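Local coordinates for periplasmic sugar-binding protein (Chloroflexus aurantiacus, PDB 4RXU) that binds D-glucose in the cleft between its two lobes and probably delivers sugar to an ABC-type transporter, at residues T220-N225 and L249-G254. Numbering follows the deposited sequence.
Sequences TNWDFN and LAPNDG. With BGC (beta-D-glucopyranose), chain C.
The six-membered ring of Trp222 packs against Pro251 and Asn252, and the glucose lies over one indole face. Here the loops leading into helices 224-237 and 253-264 meet, the latter following strand 246-249 of the four-stranded parallel sheet, and line the sugar pocket. The close, buried packing is apolar at Pro251, whose CB meets Trp222 CZ3 at 3.6 Å. Beside it the Asn252 amide, its plane 41° from the indole, brings ND2 to 3.5 Å from Trp222 CE3. Asn252 CG sits between its own backbone N and carbonyl carbon (chi1 78°), which brings the amide up to both ring and sugar. ND2 donates to BGC O4 at 2.9 Å, nearly straight at 168°, and to a water that donates to Trp222 O. NE1 holds the indole through Asp166, while the backbone N of Trp222 donates to Thr220 OG1, itself bonded to Ala161 O, in an ST turn. BGC C6 lies 3.4 Å from Trp222 CG, a CH-pi type of approach, as aromatic rings pack on sugars in related binding proteins. With an alanine at Trp222, C5 and C6 of the glucose would probably lose their apolar cover and Asp166 its NE1 partner. The partly exposed side is looser: Phe224 CD2 merely approaches Gly254 O at 3.4 Å. With OD1 capping helix 253-264 and bonded to Thr255, both ends of the Asn252 amide are engaged, which fixes its flip and presents ND2 to O4 as a donor.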
loop_
_atom_site.group_PDB
_atom_site.type_symbol
_atom_site.label_atom_id
_atom_site.label_comp_id
_atom_site.label_asym_id
_atom_site.label_seq_id
_atom_site.Cartn_x
_atom_site.Cartn_y
_atom_site.Cartn_z
ATOM N N THR A 220 1.920 10.991 -4.971
ATOM C CA THR A 220 2.876 11.250 -3.914
ATOM C C THR A 220 4.194 10.543 -4.171
ATOM O O THR A 220 5.171 10.796 -3.470
ATOM C CB THR A 220 2.363 10.723 -2.587
ATOM O OG1 THR A 220 2.247 9.288 -2.668
ATOM C CG2 THR A 220 1.044 11.321 -2.241
ATOM N N ASN A 221 4.211 9.610 -5.136
ATOM C CA ASN A 221 5.383 8.749 -5.362
ATOM C C ASN A 221 5.842 8.026 -4.084
ATOM O O ASN A 221 7.027 7.692 -3.935
ATOM C CB ASN A 221 6.534 9.552 -5.959
ATOM C CG ASN A 221 6.303 9.896 -7.412
ATOM O OD1 ASN A 221 5.691 9.138 -8.146
ATOM N ND2 ASN A 221 6.808 11.034 -7.830
ATOM N N TRP A 222 4.903 7.827 -3.161
ATOM C CA TRP A 222 5.157 7.175 -1.860
ATOM C C TRP A 222 6.290 7.856 -1.096
ATOM O O TRP A 222 7.112 7.211 -0.431
ATOM C CB TRP A 222 5.467 5.694 -2.041
ATOM C CG TRP A 222 4.404 4.806 -2.568
ATOM C CD1 TRP A 222 4.575 3.806 -3.500
ATOM C CD2 TRP A 222 3.030 4.712 -2.131
ATOM N NE1 TRP A 222 3.386 3.121 -3.688
ATOM C CE2 TRP A 222 2.422 3.657 -2.866
ATOM C CE3 TRP A 222 2.269 5.394 -1.191
ATOM C CZ2 TRP A 222 1.097 3.280 -2.670
ATOM C CZ3 TRP A 222 0.927 5.040 -1.024
ATOM C CH2 TRP A 222 0.366 3.986 -1.756
ATOM N N ASP A 223 6.301 9.176 -1.194
ATOM C CA ASP A 223 7.382 10.012 -0.666
ATOM C C ASP A 223 6.794 11.175 0.145
ATOM O O ASP A 223 5.925 11.906 -0.341
ATOM C CB ASP A 223 8.262 10.562 -1.789
ATOM C CG ASP A 223 9.373 11.467 -1.268
ATOM O OD1 ASP A 223 10.246 11.002 -0.515
ATOM O OD2 ASP A 223 9.355 12.655 -1.617
ATOM N N PHE A 224 7.290 11.328 1.370
ATOM C CA PHE A 224 6.828 12.347 2.300
ATOM C C PHE A 224 6.900 13.764 1.712
ATOM O O PHE A 224 5.890 14.473 1.672
ATOM C CB PHE A 224 7.639 12.299 3.614
ATOM C CG PHE A 224 7.061 13.148 4.712
ATOM C CD1 PHE A 224 7.299 14.508 4.754
ATOM C CD2 PHE A 224 6.250 12.583 5.673
ATOM C CE1 PHE A 224 6.744 15.287 5.749
ATOM C CE2 PHE A 224 5.698 13.346 6.681
ATOM C CZ PHE A 224 5.935 14.707 6.715
ATOM N N ASN A 225 8.078 14.182 1.246
ATOM C CA ASN A 225 8.246 15.562 0.777
ATOM C C ASN A 225 7.427 15.851 -0.469
ATOM O O ASN A 225 6.854 16.935 -0.614
ATOM C CB ASN A 225 9.719 15.919 0.529
ATOM C CG ASN A 225 10.463 16.246 1.804
ATOM O OD1 ASN A 225 9.874 16.393 2.873
ATOM N ND2 ASN A 225 11.773 16.345 1.697
ATOM N N LEU A 249 -8.192 12.058 0.581
ATOM C CA LEU A 249 -7.852 10.654 0.287
ATOM C C LEU A 249 -6.335 10.570 0.239
ATOM O O LEU A 249 -5.743 10.782 -0.812
ATOM C CB LEU A 249 -8.448 10.198 -1.046
ATOM C CG LEU A 249 -8.140 8.717 -1.346
ATOM C CD1 LEU A 249 -8.970 7.777 -0.479
ATOM C CD2 LEU A 249 -8.376 8.451 -2.815
ATOM N N ALA A 250 -5.704 10.331 1.383
ATOM C CA ALA A 250 -4.234 10.158 1.418
ATOM C C ALA A 250 -3.977 8.658 1.337
ATOM O O ALA A 250 -4.641 7.871 2.025
ATOM C CB ALA A 250 -3.639 10.748 2.694
ATOM N N PRO A 251 -2.986 8.234 0.508
ATOM C CA PRO A 251 -2.926 6.802 0.184
ATOM C C PRO A 251 -2.204 5.937 1.209
ATOM O O PRO A 251 -2.466 4.756 1.285
ATOM C CB PRO A 251 -2.200 6.788 -1.173
ATOM C CG PRO A 251 -1.337 8.016 -1.133
ATOM C CD PRO A 251 -2.166 9.043 -0.410
ATOM N N ASN A 252 -1.297 6.516 2.001
ATOM C CA ASN A 252 -0.704 5.740 3.091
ATOM C C ASN A 252 -0.366 6.639 4.256
ATOM O O ASN A 252 -0.595 7.833 4.187
ATOM C CB ASN A 252 0.507 4.898 2.637
ATOM C CG ASN A 252 1.783 5.704 2.470
ATOM O OD1 ASN A 252 1.791 6.942 2.473
ATOM N ND2 ASN A 252 2.890 4.985 2.271
ATOM N N ASP A 253 0.211 6.077 5.312
ATOM C CA ASP A 253 0.440 6.843 6.549
ATOM C C ASP A 253 1.417 8.000 6.426
ATOM O O ASP A 253 1.100 9.128 6.828
ATOM C CB ASP A 253 0.853 5.909 7.676
ATOM C CG ASP A 253 -0.335 5.182 8.279
ATOM O OD1 ASP A 253 -1.491 5.519 7.947
ATOM O OD2 ASP A 253 -0.109 4.303 9.131
ATOM N N GLY A 254 2.608 7.745 5.887
ATOM C CA GLY A 254 3.573 8.825 5.835
ATOM C C GLY A 254 3.072 9.960 4.963
ATOM O O GLY A 254 3.209 11.132 5.303
HETATM C C2 BGC C . 2.207 -1.084 0.105
HETATM C C3 BGC C . 1.811 -0.059 1.149
HETATM C C4 BGC C . 2.910 0.985 1.269
HETATM C C5 BGC C . 3.272 1.567 -0.099
HETATM C C6 BGC C . 4.470 2.489 -0.065
HETATM C C1 BGC C . 2.376 -0.276 -1.171
HETATM O O1 BGC C . 2.514 -1.080 -2.305
HETATM O O2 BGC C . 1.172 -2.066 -0.014
HETATM O O3 BGC C . 1.613 -0.742 2.384
HETATM O O4 BGC C . 2.411 2.083 2.058
HETATM O O5 BGC C . 3.545 0.530 -1.021
HETATM O O6 BGC C . 5.580 1.897 0.615
HETATM O O HOH W 1 5.739 5.708 1.783
#